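Local coordinates for L-lactate dehydrogenase (Trichomonas vaginalis, PDB 4UUL), which probably catalyses NAD-dependent interconversion of 2-oxo and 2-hydroxy acids, pyruvate with L-lactate and possibly oxaloacetate with L-malate, at residues G14-I19 / S243-A248; L100-S105 / L328-Q333; K124-G129 / I249-A254; N135-M140 / H322-A327; E273-G278 / F285-N290. The protein carries 1 engineered substitution. One frame throughout, in Å; residues are numbered along the deposited sequence. Where two conformers were deposited one is given.

Contact 1 (G14-I19 / S243-A248); sequences GQIGYI and SPTKAA
I16 and T245 each set one methyl branch opposite the backbone N. In I16, chi1 of -70° puts CG2 there and lays CG1 beside the N. In T245, chi1 of -64° sends CG2 opposite the N and OG1 beside it. The two side chains run past one another in opposite directions, and I16 CG2 comes to rest 3.5 Å from T245 OG1. That oxygen is already engaged, since it is hydrogen-bonded to A241 O, just before helix 242-257; toward I16 it presents a polar atom within an otherwise apolar contact. The other branch of T245, CG2, meets I19 CG2 at 3.9 Å, methyl against methyl. I16 CD1, at the end of the longer branch, reaches P244 CG at 3.9 Å, with the side chain crossing the pyrrolidine at nearly a right angle. The axes of the two short helical segments pass 9.4 Å apart, inclined by 53°. I16 CA and T245 CA are 6.0 Å apart. L20 and W23, later in helix 15-25, also touch T245, while I19 packs on Y18 of the second subunit. G14 caps helix 15-25. With G11 and G17 it makes up the GxxGxxG motif of a Rossmann domain, running from the loop into the first helical turn, here leaning on a helix of the C-terminal domain beside the NADH-binding residues Q15 and I16.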
# COMPACT_ATOMS: atom_id res chain seq x y z
N GLY B 14 -3.99 -12.76 -3.05
CA GLY B 14 -3.54 -12.77 -1.68
C GLY B 14 -3.23 -11.40 -1.16
O GLY B 14 -3.35 -10.38 -1.87
N GLN B 15 -2.77 -11.33 0.08
CA GLN B 15 -2.52 -10.02 0.69
C GLN B 15 -1.38 -9.25 0.01
O GLN B 15 -1.47 -8.04 -0.15
CB GLN B 15 -2.28 -10.12 2.17
CG GLN B 15 -2.28 -8.75 2.81
CD GLN B 15 -3.51 -7.91 2.45
OE1 GLN B 15 -3.38 -6.83 1.91
NE2 GLN B 15 -4.70 -8.44 2.73
N ILE B 16 -0.28 -9.94 -0.32
CA ILE B 16 0.79 -9.26 -1.01
C ILE B 16 0.26 -8.72 -2.34
O ILE B 16 0.47 -7.54 -2.70
CB ILE B 16 2.01 -10.16 -1.18
CG1 ILE B 16 2.67 -10.40 0.20
CG2 ILE B 16 2.95 -9.55 -2.16
CD1 ILE B 16 3.74 -11.49 0.21
N GLY B 17 -0.45 -9.55 -3.09
CA GLY B 17 -0.94 -9.10 -4.37
C GLY B 17 -1.84 -7.88 -4.29
O GLY B 17 -1.82 -6.99 -5.16
N TYR B 18 -2.67 -7.89 -3.26
CA TYR B 18 -3.62 -6.80 -3.02
C TYR B 18 -2.84 -5.49 -2.89
O TYR B 18 -3.19 -4.45 -3.51
CB TYR B 18 -4.39 -7.10 -1.76
CG TYR B 18 -5.45 -6.10 -1.36
CD1 TYR B 18 -6.65 -5.99 -2.04
CD2 TYR B 18 -5.28 -5.31 -0.28
CE1 TYR B 18 -7.65 -5.10 -1.66
CE2 TYR B 18 -6.26 -4.45 0.14
CZ TYR B 18 -7.43 -4.34 -0.55
OH TYR B 18 -8.38 -3.51 -0.07
N ILE B 19 -1.84 -5.47 -2.02
CA ILE B 19 -1.11 -4.25 -1.75
C ILE B 19 -0.22 -3.88 -2.96
O ILE B 19 -0.10 -2.71 -3.33
CB ILE B 19 -0.29 -4.32 -0.42
CG1 ILE B 19 -1.20 -4.62 0.75
CG2 ILE B 19 0.52 -3.07 -0.22
CD1 ILE B 19 -0.51 -4.97 2.03
N SER B 243 5.45 -5.44 4.40
CA SER B 243 6.90 -5.36 4.39
C SER B 243 7.56 -6.12 3.21
O SER B 243 8.46 -5.56 2.59
CB SER B 243 7.53 -5.66 5.76
OG SER B 243 7.18 -6.94 6.18
N PRO B 244 7.12 -7.35 2.89
CA PRO B 244 7.69 -7.95 1.65
C PRO B 244 7.29 -7.18 0.42
O PRO B 244 8.07 -7.12 -0.52
CB PRO B 244 7.15 -9.38 1.66
CG PRO B 244 6.00 -9.39 2.61
CD PRO B 244 6.31 -8.33 3.64
N THR B 245 6.10 -6.57 0.41
CA THR B 245 5.69 -5.80 -0.75
C THR B 245 6.61 -4.60 -0.94
O THR B 245 7.05 -4.29 -2.05
CB THR B 245 4.23 -5.34 -0.62
OG1 THR B 245 3.34 -6.47 -0.60
CG2 THR B 245 3.84 -4.47 -1.78
N LYS B 246 6.90 -3.89 0.16
CA LYS B 246 7.79 -2.73 0.14
C LYS B 246 9.14 -3.16 -0.45
O LYS B 246 9.71 -2.50 -1.30
CB LYS B 246 7.90 -2.15 1.53
CG LYS B 246 8.72 -0.85 1.63
CD LYS B 246 10.20 -1.02 1.76
CE LYS B 246 10.89 0.35 1.81
NZ LYS B 246 12.34 0.23 2.04
N ALA B 247 9.71 -4.26 0.06
CA ALA B 247 10.98 -4.75 -0.42
C ALA B 247 10.92 -5.16 -1.90
O ALA B 247 11.87 -4.93 -2.64
CB ALA B 247 11.42 -5.95 0.42
N ALA B 248 9.82 -5.80 -2.32
CA ALA B 248 9.66 -6.22 -3.69
C ALA B 248 9.67 -5.06 -4.67
O ALA B 248 10.34 -5.10 -5.71
CB ALA B 248 8.44 -7.07 -3.86

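Contact 2 (L100-S105 / L328-Q333); sequences LISSNS and LNHLAQ
H330 lays its imidazole against S102, with CB of the serine 3.5 Å from the ring centroid and 19° off the normal, a CH-pi contact over one face. Its side chain holds CG opposite the backbone N, which carries the ring to S102. S102 CB lies toward the rim of the ring, nearest H330 ND1 at 3.4 Å, and the CD2 side of the ring abuts the backbone oxygen of S102. The hydroxyl of S102 is hydrogen-bonded to A98 O in its own helix. It also accepts a bond from a water that stands 2.7 Å from H330 ND1, so this water bridges serine and histidine. S105 adopts chi1 of 70°, with OG between the backbone N and the carbonyl carbon, and in this position S105 OG donates to S102 O at 2.7 Å. S105 OG also touches H330 CD2 obliquely and meets the methyl L331 CD2 at 3.5 Å. The leucine slips beside S105 and packs further along helix 97-118 on V106 and K109. The axes of the two segments pass 8.7 Å apart, inclined by 57°, a close approach to which the small serine side chains probably contribute. Both serine hydroxyls are bonded to carbonyls of their own helix, which suggests that van der Waals packing, the CH-pi contact and one bridging water join helix 97-118 to the C-terminal helix 307-337 here.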
# COMPACT_ATOMS: atom_id res chain seq x y z
N LEU B 100 9.19 -29.28 0.67
CA LEU B 100 8.80 -27.95 0.25
C LEU B 100 9.52 -27.60 -1.07
O LEU B 100 8.91 -27.05 -2.00
CB LEU B 100 9.19 -26.94 1.31
CG LEU B 100 8.90 -25.47 0.93
CD1 LEU B 100 7.38 -25.20 0.88
CD2 LEU B 100 9.58 -24.57 1.89
N ILE B 101 10.81 -27.89 -1.14
CA ILE B 101 11.57 -27.65 -2.35
C ILE B 101 10.97 -28.49 -3.47
O ILE B 101 10.77 -27.99 -4.58
CB ILE B 101 13.04 -27.97 -2.14
CG1 ILE B 101 13.68 -26.99 -1.16
CG2 ILE B 101 13.77 -28.03 -3.45
CD1 ILE B 101 14.93 -27.56 -0.52
N SER B 102 10.70 -29.77 -3.18
CA SER B 102 10.18 -30.67 -4.20
C SER B 102 8.84 -30.24 -4.76
O SER B 102 8.65 -30.19 -5.96
CB SER B 102 10.02 -32.06 -3.63
OG SER B 102 11.28 -32.60 -3.35
N SER B 103 7.91 -29.85 -3.90
CA SER B 103 6.59 -29.53 -4.39
C SER B 103 6.68 -28.27 -5.28
O SER B 103 6.00 -28.12 -6.30
CB SER B 103 5.63 -29.34 -3.22
OG SER B 103 6.00 -28.17 -2.48
N ASN B 104 7.51 -27.33 -4.87
CA ASN B 104 7.63 -26.09 -5.64
C ASN B 104 8.36 -26.27 -6.97
O ASN B 104 8.22 -25.46 -7.87
CB ASN B 104 8.23 -24.99 -4.78
CG ASN B 104 7.19 -24.38 -3.89
OD1 ASN B 104 6.40 -23.57 -4.35
ND2 ASN B 104 7.12 -24.81 -2.67
N SER B 105 9.22 -27.30 -7.07
CA SER B 105 9.99 -27.47 -8.27
C SER B 105 9.08 -27.60 -9.49
O SER B 105 9.38 -27.05 -10.53
CB SER B 105 10.98 -28.65 -8.14
OG SER B 105 10.30 -29.91 -8.12
N LEU B 328 15.92 -30.86 -8.65
CA LEU B 328 16.13 -31.56 -9.92
C LEU B 328 15.87 -33.06 -9.80
O LEU B 328 15.26 -33.65 -10.67
CB LEU B 328 17.51 -31.28 -10.50
CG LEU B 328 17.70 -29.83 -10.98
CD1 LEU B 328 19.11 -29.65 -11.47
CD2 LEU B 328 16.74 -29.44 -12.08
N ASN B 329 16.22 -33.63 -8.67
CA ASN B 329 15.94 -35.05 -8.48
C ASN B 329 14.44 -35.33 -8.41
O ASN B 329 13.95 -36.30 -8.97
CB ASN B 329 16.61 -35.56 -7.20
CG ASN B 329 16.18 -37.01 -6.87
OD1 ASN B 329 16.51 -37.93 -7.60
ND2 ASN B 329 15.38 -37.19 -5.80
N HIS B 330 13.69 -34.47 -7.71
CA HIS B 330 12.25 -34.66 -7.66
C HIS B 330 11.66 -34.65 -9.07
O HIS B 330 10.84 -35.51 -9.44
CB HIS B 330 11.62 -33.56 -6.79
CG HIS B 330 10.13 -33.70 -6.67
ND1 HIS B 330 9.54 -34.59 -5.79
CD2 HIS B 330 9.12 -33.01 -7.24
CE1 HIS B 330 8.23 -34.48 -5.89
NE2 HIS B 330 7.94 -33.54 -6.77
N LEU B 331 12.02 -33.65 -9.86
CA LEU B 331 11.53 -33.55 -11.22
C LEU B 331 11.90 -34.80 -11.99
O LEU B 331 11.09 -35.32 -12.77
CB LEU B 331 12.07 -32.29 -11.90
CG LEU B 331 11.52 -30.98 -11.29
CD1 LEU B 331 12.24 -29.82 -11.95
CD2 LEU B 331 10.04 -30.81 -11.50
N ALA B 332 13.13 -35.30 -11.85
CA ALA B 332 13.56 -36.50 -12.58
C ALA B 332 12.78 -37.70 -12.16
O ALA B 332 12.42 -38.54 -12.98
CB ALA B 332 15.03 -36.72 -12.38
N GLN B 333 12.47 -37.83 -10.87
CA GLN B 333 11.72 -38.98 -10.42
C GLN B 333 10.29 -38.95 -10.96
O GLN B 333 9.73 -39.97 -11.31
CB GLN B 333 11.68 -39.03 -8.88
CG GLN B 333 13.01 -39.31 -8.23
CD GLN B 333 13.63 -40.59 -8.64
OE1 GLN B 333 12.94 -41.56 -8.94
NE2 GLN B 333 14.96 -40.61 -8.64
O HOH W 1 10.91 -35.57 -3.69

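Contact 3 (K124-G129 / I249-A254); sequences KVLVIG and IQHMKA
K124, whose CB lies 4.2 Å from M252 SD, has its ammonium nitrogen gripped by two backbone oxygens, W255 O and G295 O. The first lies just beyond the segment 249-254 on helix 242-257, so the lysine spans from strand 124-127 to that helix. Deeper in, L126 drops its methyl CD1 over the centre of the H251 ring, 3.5 Å from the centroid and 13° off the normal. The second methyl, L126 CD2, stands farther off, about 4.0 Å from H251 CD2. Both L126 and H251 hold CG opposite the backbone N, and their side chains meet at a slant. H251 NE2 is hydrogen-bonded to S152 OG on the neighbouring strand 151-153, which helps to fix the rotation of the ring under the leucine. M252 bends at chi2 and chi3 (70° and 82°), curling its thioether back to the strand, where CE lies 3.7 Å from L126 CB and 3.6 Å from K124 O. C82 and F84 on the adjoining strand also touch M252. The helix runs roughly antiparallel to the strand. Van der Waals and CH-pi packing thus dominate between the parallel sheet and helix 242-257, while K124 NZ and H251 NE2 find their hydrogen-bond partners around it.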
# COMPACT_ATOMS: atom_id res chain seq x y z
N LYS B 124 11.86 -8.96 -16.71
CA LYS B 124 12.56 -9.04 -15.45
C LYS B 124 11.66 -9.78 -14.44
O LYS B 124 10.60 -9.29 -14.03
CB LYS B 124 12.96 -7.63 -14.95
CG LYS B 124 14.01 -7.01 -15.86
CD LYS B 124 14.57 -5.69 -15.46
CE LYS B 124 15.86 -5.45 -16.23
NZ LYS B 124 16.53 -4.28 -15.82
N VAL B 125 12.13 -10.94 -14.02
CA VAL B 125 11.39 -11.86 -13.21
C VAL B 125 11.98 -11.85 -11.80
O VAL B 125 13.12 -12.25 -11.58
CB VAL B 125 11.48 -13.30 -13.76
CG1 VAL B 125 10.66 -14.27 -12.93
CG2 VAL B 125 11.08 -13.32 -15.21
N LEU B 126 11.18 -11.36 -10.84
CA LEU B 126 11.53 -11.32 -9.44
C LEU B 126 10.79 -12.43 -8.70
O LEU B 126 9.56 -12.42 -8.60
CB LEU B 126 11.16 -9.98 -8.85
CG LEU B 126 11.40 -9.83 -7.35
CD1 LEU B 126 12.85 -10.17 -6.95
CD2 LEU B 126 11.05 -8.43 -6.89
N VAL B 127 11.54 -13.39 -8.19
CA VAL B 127 10.98 -14.54 -7.48
C VAL B 127 10.92 -14.25 -6.00
O VAL B 127 11.92 -13.93 -5.35
CB VAL B 127 11.81 -15.80 -7.76
CG1 VAL B 127 11.18 -16.99 -7.08
CG2 VAL B 127 11.94 -16.00 -9.25
N ILE B 128 9.70 -14.34 -5.45
CA ILE B 128 9.41 -14.02 -4.08
C ILE B 128 8.94 -15.23 -3.31
O ILE B 128 9.39 -15.45 -2.17
CB ILE B 128 8.37 -12.90 -4.01
CG1 ILE B 128 8.95 -11.64 -4.69
CG2 ILE B 128 7.94 -12.60 -2.58
CD1 ILE B 128 7.96 -10.62 -5.09
N GLY B 129 8.08 -16.03 -3.90
CA GLY B 129 7.56 -17.22 -3.21
C GLY B 129 8.67 -18.18 -2.81
O GLY B 129 9.60 -18.43 -3.55
N ILE B 249 8.87 -4.06 -4.39
CA ILE B 249 8.86 -2.85 -5.21
C ILE B 249 10.22 -2.20 -5.24
O ILE B 249 10.71 -1.83 -6.31
CB ILE B 249 7.77 -1.87 -4.75
CG1 ILE B 249 6.40 -2.50 -5.05
CG2 ILE B 249 7.91 -0.48 -5.42
CD1 ILE B 249 5.27 -1.76 -4.44
N GLN B 250 10.84 -2.09 -4.07
CA GLN B 250 12.16 -1.49 -3.96
C GLN B 250 13.19 -2.22 -4.86
O GLN B 250 13.95 -1.61 -5.62
CB GLN B 250 12.60 -1.56 -2.50
CG GLN B 250 13.98 -0.98 -2.23
CD GLN B 250 14.24 -0.83 -0.76
OE1 GLN B 250 13.59 -1.46 0.09
NE2 GLN B 250 15.21 -0.00 -0.43
N HIS B 251 13.18 -3.54 -4.83
CA HIS B 251 14.07 -4.33 -5.66
C HIS B 251 13.75 -4.13 -7.12
O HIS B 251 14.65 -3.85 -7.93
CB HIS B 251 13.89 -5.81 -5.27
CG HIS B 251 14.70 -6.80 -6.06
ND1 HIS B 251 15.48 -7.77 -5.49
CD2 HIS B 251 14.74 -7.04 -7.41
CE1 HIS B 251 16.00 -8.53 -6.42
NE2 HIS B 251 15.55 -8.13 -7.60
N MET B 252 12.48 -4.27 -7.51
CA MET B 252 12.14 -4.13 -8.92
C MET B 252 12.45 -2.72 -9.44
O MET B 252 12.94 -2.59 -10.56
CB MET B 252 10.69 -4.50 -9.16
CG MET B 252 10.34 -4.58 -10.66
SD MET B 252 11.10 -5.97 -11.52
CE MET B 252 9.94 -7.28 -11.07
N LYS B 253 12.15 -1.68 -8.67
CA LYS B 253 12.42 -0.34 -9.13
C LYS B 253 13.92 -0.11 -9.35
O LYS B 253 14.33 0.51 -10.34
CB LYS B 253 11.83 0.65 -8.11
CG LYS B 253 11.80 2.09 -8.62
CD LYS B 253 11.21 3.01 -7.59
CE LYS B 253 11.08 4.42 -8.12
NZ LYS B 253 10.25 5.22 -7.18
N ALA B 254 14.73 -0.63 -8.43
CA ALA B 254 16.18 -0.56 -8.60
C ALA B 254 16.62 -1.34 -9.86
O ALA B 254 17.46 -0.86 -10.62
CB ALA B 254 16.87 -1.13 -7.40

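Contact 4 (N135-M140 / H322-A327); sequences NCEIAM and HEKEIA
I138 and A327 pack methyl to methyl, with CD1 of the isoleucine I138 3.6 Å from A327 CB and CG1 at 3.8 Å from the same carbon. The longer branch of I138 folds at chi2 (-62°), which keeps both carbons against the methyl. One residue back, E137 passes obliquely over K324. The glutamate chain bends at chi2 (65°), whereas the lysine is extended throughout, and E137 OE2 sits 3.6 Å from K324 CE and 3.7 Å from K324 NZ, a long salt bridge. The stronger partner of NZ lies outside both segments, at G282 O, so the lysine end is held mainly by a backbone carbonyl, with the carboxylate alongside its last methylene. V284 of strand 284-291 packs on E137, and L328, next in the helix after A327, also touches I138. Farther out, E323 is bound to T134 OG1 in helix 132-141 and salt-bridged to R97 on helix 97-118, two bonds that tie helix 307-337 to both. In a largely buried setting the nearby ammonium probably stabilises the charged form of E137, but at this length the attraction should be modest; the contact combines apolar packing with a long ionic pair.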
# COMPACT_ATOMS: atom_id res chain seq x y z
N ASN B 135 13.53 -21.80 -6.24
CA ASN B 135 12.49 -21.60 -7.21
C ASN B 135 12.98 -20.80 -8.41
O ASN B 135 12.62 -21.11 -9.56
CB ASN B 135 11.31 -20.88 -6.56
CG ASN B 135 10.56 -21.75 -5.56
OD1 ASN B 135 10.61 -22.98 -5.59
ND2 ASN B 135 9.69 -21.11 -4.77
N CYS B 136 13.79 -19.77 -8.13
CA CYS B 136 14.34 -18.94 -9.18
C CYS B 136 15.24 -19.76 -10.13
O CYS B 136 15.15 -19.68 -11.34
CB CYS B 136 15.10 -17.78 -8.57
SG CYS B 136 15.68 -16.54 -9.75
N GLU B 137 16.15 -20.53 -9.53
CA GLU B 137 17.03 -21.39 -10.33
C GLU B 137 16.22 -22.32 -11.22
O GLU B 137 16.54 -22.51 -12.39
CB GLU B 137 17.93 -22.17 -9.40
CG GLU B 137 18.90 -23.13 -10.07
CD GLU B 137 19.95 -22.53 -10.93
OE1 GLU B 137 20.39 -21.39 -10.67
OE2 GLU B 137 20.44 -23.26 -11.87
N ILE B 138 15.21 -22.98 -10.65
CA ILE B 138 14.40 -23.92 -11.42
C ILE B 138 13.68 -23.19 -12.55
O ILE B 138 13.60 -23.73 -13.67
CB ILE B 138 13.45 -24.71 -10.47
CG1 ILE B 138 14.26 -25.62 -9.51
CG2 ILE B 138 12.43 -25.50 -11.23
CD1 ILE B 138 15.10 -26.71 -10.19
N ALA B 139 13.05 -22.05 -12.25
CA ALA B 139 12.35 -21.35 -13.33
C ALA B 139 13.31 -20.99 -14.45
O ALA B 139 13.02 -21.23 -15.64
CB ALA B 139 11.69 -20.11 -12.81
N MET B 140 14.49 -20.50 -14.08
CA MET B 140 15.48 -20.11 -15.07
C MET B 140 15.93 -21.31 -15.91
O MET B 140 16.04 -21.20 -17.14
CB MET B 140 16.65 -19.46 -14.36
CG MET B 140 17.80 -19.08 -15.28
SD MET B 140 19.22 -18.36 -14.44
CE MET B 140 19.66 -19.60 -13.27
N HIS B 322 22.78 -28.14 -2.75
CA HIS B 322 21.97 -29.25 -2.25
C HIS B 322 20.48 -29.05 -2.55
O HIS B 322 19.81 -29.99 -2.99
CB HIS B 322 22.22 -29.43 -0.77
CG HIS B 322 21.52 -30.60 -0.23
ND1 HIS B 322 21.67 -31.87 -0.75
CD2 HIS B 322 20.61 -30.72 0.77
CE1 HIS B 322 20.89 -32.70 -0.11
NE2 HIS B 322 20.25 -32.04 0.83
N GLU B 323 19.95 -27.87 -2.32
CA GLU B 323 18.55 -27.64 -2.62
C GLU B 323 18.25 -27.85 -4.11
O GLU B 323 17.22 -28.40 -4.51
CB GLU B 323 18.07 -26.24 -2.24
CG GLU B 323 18.09 -25.93 -0.76
CD GLU B 323 17.27 -24.70 -0.42
OE1 GLU B 323 16.71 -24.04 -1.34
OE2 GLU B 323 17.15 -24.38 0.76
N LYS B 324 19.18 -27.38 -4.94
CA LYS B 324 19.06 -27.55 -6.38
C LYS B 324 18.99 -29.04 -6.72
O LYS B 324 18.18 -29.45 -7.53
CB LYS B 324 20.24 -26.86 -7.09
CG LYS B 324 20.22 -27.02 -8.58
CD LYS B 324 21.42 -26.36 -9.22
CE LYS B 324 21.50 -26.55 -10.70
NZ LYS B 324 22.77 -26.01 -11.27
N GLU B 325 19.90 -29.82 -6.14
CA GLU B 325 19.89 -31.24 -6.35
C GLU B 325 18.55 -31.88 -5.94
O GLU B 325 18.02 -32.75 -6.63
CB GLU B 325 21.03 -31.87 -5.55
CG GLU B 325 21.17 -33.40 -5.68
CD GLU B 325 22.29 -33.88 -4.74
OE1 GLU B 325 23.38 -33.25 -4.73
OE2 GLU B 325 22.06 -34.83 -3.98
N ILE B 326 18.00 -31.45 -4.82
CA ILE B 326 16.72 -32.01 -4.37
C ILE B 326 15.63 -31.72 -5.40
O ILE B 326 14.84 -32.57 -5.76
CB ILE B 326 16.30 -31.40 -2.98
CG1 ILE B 326 17.24 -31.89 -1.87
CG2 ILE B 326 14.82 -31.71 -2.67
CD1 ILE B 326 17.07 -31.14 -0.57
N ALA B 327 15.58 -30.47 -5.87
CA ALA B 327 14.55 -30.03 -6.81
C ALA B 327 14.69 -30.79 -8.11
O ALA B 327 13.71 -31.33 -8.62
CB ALA B 327 14.67 -28.52 -7.07

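Contact 5 (E273-G278 / F285-N290); sequences EGNPYG and FSFPCN
An Asx turn at N275 shapes the loop that joins two antiparallel strands, 265-270 and 284-291, and the same side chain touches F287 in the second of them. N275 OD1 accepts from Y277 N at 3.0 Å, with an N-H...O angle of 148° and the donor tilted from the carbonyl plane. Its amide nitrogen is hydrogen-bonded to P272 O and I279 O, so both ends of the amide are tied to the loop backbone. With the amide rotation set in this way, the side chains of N275 and F287 cross at about a right angle, with amide and ring planes 54° apart, and N275 OD1 lies 4.0 Å from F287 CE1. Y277 comes to the edge of the F287 ring, near its plane, with Y277 CD2 4.2 Å from F287 CD1. P288, which follows F287, brings CG to 4.4 Å from Y277 CE2. F285, two residues before F287, lays CD1 over one face of the F287 ring, 3.7 Å above its plane. The phenol OH of Y277 is hydrogen-bonded to V300 O and F303 N, and W183 meets its ring edge-to-face. The arrangement is that of an ordered loop between neighbouring antiparallel strands, folded back by an Asx turn over a sheet of the C-terminal domain.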
# COMPACT_ATOMS: atom_id res chain seq x y z
N GLU B 273 29.92 -15.85 -13.22
CA GLU B 273 31.21 -16.53 -13.31
C GLU B 273 32.34 -15.66 -12.81
O GLU B 273 33.28 -16.16 -12.15
CB GLU B 273 31.50 -17.00 -14.75
CG GLU B 273 32.77 -17.90 -14.86
CD GLU B 273 32.96 -18.48 -16.25
OE1 GLU B 273 32.00 -18.43 -17.05
OE2 GLU B 273 34.07 -18.99 -16.54
N GLY B 274 32.33 -14.38 -13.11
CA GLY B 274 33.50 -13.62 -12.64
C GLY B 274 33.53 -13.12 -11.20
O GLY B 274 34.38 -12.31 -10.87
N ASN B 275 32.62 -13.58 -10.35
CA ASN B 275 32.38 -12.87 -9.09
C ASN B 275 33.58 -12.85 -8.17
O ASN B 275 34.38 -13.79 -8.16
CB ASN B 275 31.12 -13.39 -8.37
CG ASN B 275 31.36 -14.70 -7.65
OD1 ASN B 275 31.83 -14.75 -6.51
ND2 ASN B 275 31.02 -15.77 -8.31
N PRO B 276 33.73 -11.79 -7.38
CA PRO B 276 35.00 -11.73 -6.64
C PRO B 276 34.93 -12.36 -5.25
O PRO B 276 35.88 -12.19 -4.47
CB PRO B 276 35.28 -10.23 -6.55
CG PRO B 276 33.91 -9.64 -6.49
CD PRO B 276 33.04 -10.50 -7.40
N TYR B 277 33.86 -13.12 -4.96
CA TYR B 277 33.66 -13.64 -3.59
C TYR B 277 33.76 -15.16 -3.47
O TYR B 277 33.43 -15.74 -2.44
CB TYR B 277 32.37 -13.09 -3.01
CG TYR B 277 32.42 -11.57 -2.94
CD1 TYR B 277 33.39 -10.91 -2.19
CD2 TYR B 277 31.51 -10.80 -3.65
CE1 TYR B 277 33.50 -9.53 -2.20
CE2 TYR B 277 31.57 -9.42 -3.62
CZ TYR B 277 32.55 -8.78 -2.88
OH TYR B 277 32.68 -7.40 -2.85
N GLY B 278 34.26 -15.80 -4.53
CA GLY B 278 34.55 -17.22 -4.45
C GLY B 278 33.32 -18.11 -4.46
O GLY B 278 33.36 -19.22 -3.90
N PHE B 285 22.09 -16.76 -5.76
CA PHE B 285 22.79 -16.49 -4.51
C PHE B 285 22.66 -15.00 -4.22
O PHE B 285 22.85 -14.19 -5.13
CB PHE B 285 24.25 -16.89 -4.75
CG PHE B 285 25.14 -16.95 -3.51
CD1 PHE B 285 25.70 -15.79 -2.95
CD2 PHE B 285 25.47 -18.17 -2.96
CE1 PHE B 285 26.52 -15.87 -1.85
CE2 PHE B 285 26.30 -18.23 -1.85
CZ PHE B 285 26.82 -17.12 -1.29
N SER B 286 22.30 -14.64 -2.98
CA SER B 286 22.20 -13.23 -2.66
C SER B 286 23.59 -12.61 -2.50
O SER B 286 24.45 -13.13 -1.78
CB SER B 286 21.38 -13.03 -1.38
OG SER B 286 21.22 -11.64 -1.15
N PHE B 287 23.81 -11.54 -3.26
CA PHE B 287 25.06 -10.76 -3.24
C PHE B 287 24.75 -9.30 -2.94
O PHE B 287 23.63 -8.85 -3.22
CB PHE B 287 25.71 -10.75 -4.62
CG PHE B 287 26.42 -12.04 -5.04
CD1 PHE B 287 27.70 -12.30 -4.65
CD2 PHE B 287 25.78 -12.96 -5.83
CE1 PHE B 287 28.36 -13.43 -5.05
CE2 PHE B 287 26.44 -14.11 -6.26
CZ PHE B 287 27.73 -14.32 -5.89
N PRO B 288 25.76 -8.57 -2.46
CA PRO B 288 25.63 -7.10 -2.47
C PRO B 288 25.69 -6.59 -3.90
O PRO B 288 26.68 -6.87 -4.63
CB PRO B 288 26.82 -6.64 -1.65
CG PRO B 288 27.87 -7.70 -1.92
CD PRO B 288 27.11 -9.03 -2.09
N CYS B 289 24.65 -5.88 -4.33
CA CYS B 289 24.53 -5.45 -5.71
C CYS B 289 24.29 -3.96 -5.86
O CYS B 289 23.74 -3.30 -4.96
CB CYS B 289 23.39 -6.19 -6.42
SG CYS B 289 23.64 -7.98 -6.61
N ASN B 290 24.67 -3.46 -7.02
CA ASN B 290 24.12 -2.22 -7.50
C ASN B 290 23.55 -2.44 -8.90
O ASN B 290 23.65 -3.55 -9.44
CB ASN B 290 25.11 -1.05 -7.37
CG ASN B 290 26.39 -1.27 -8.05
OD1 ASN B 290 26.50 -1.88 -9.12
ND2 ASN B 290 27.44 -0.68 -7.45

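Contacts 1 to 4 each pair a segment of the N-terminal NAD-binding domain with one of the C-terminal domain; contact 5 lies wholly in the latter. Contacts 1 and 3, centres 11 Å apart, share helix 242-257 and touch through A248. Contacts 2 and 4, with centres 8 Å apart, share helix 307-337. Strand 124-127 is followed in the chain by helix 132-141, joining contacts 3 and 4, where G129 O is probably hydrogen-bonded to N135 ND2. Contact 1 crosses contacts 2, 3 and 4 along the chain, while contact 2 encloses contacts 3, 4 and 5. Contact 5 sits about 18 Å between centres from contacts 3 and 4. Two helices of the C-terminal domain thus clasp the Rossmann domain at separate places.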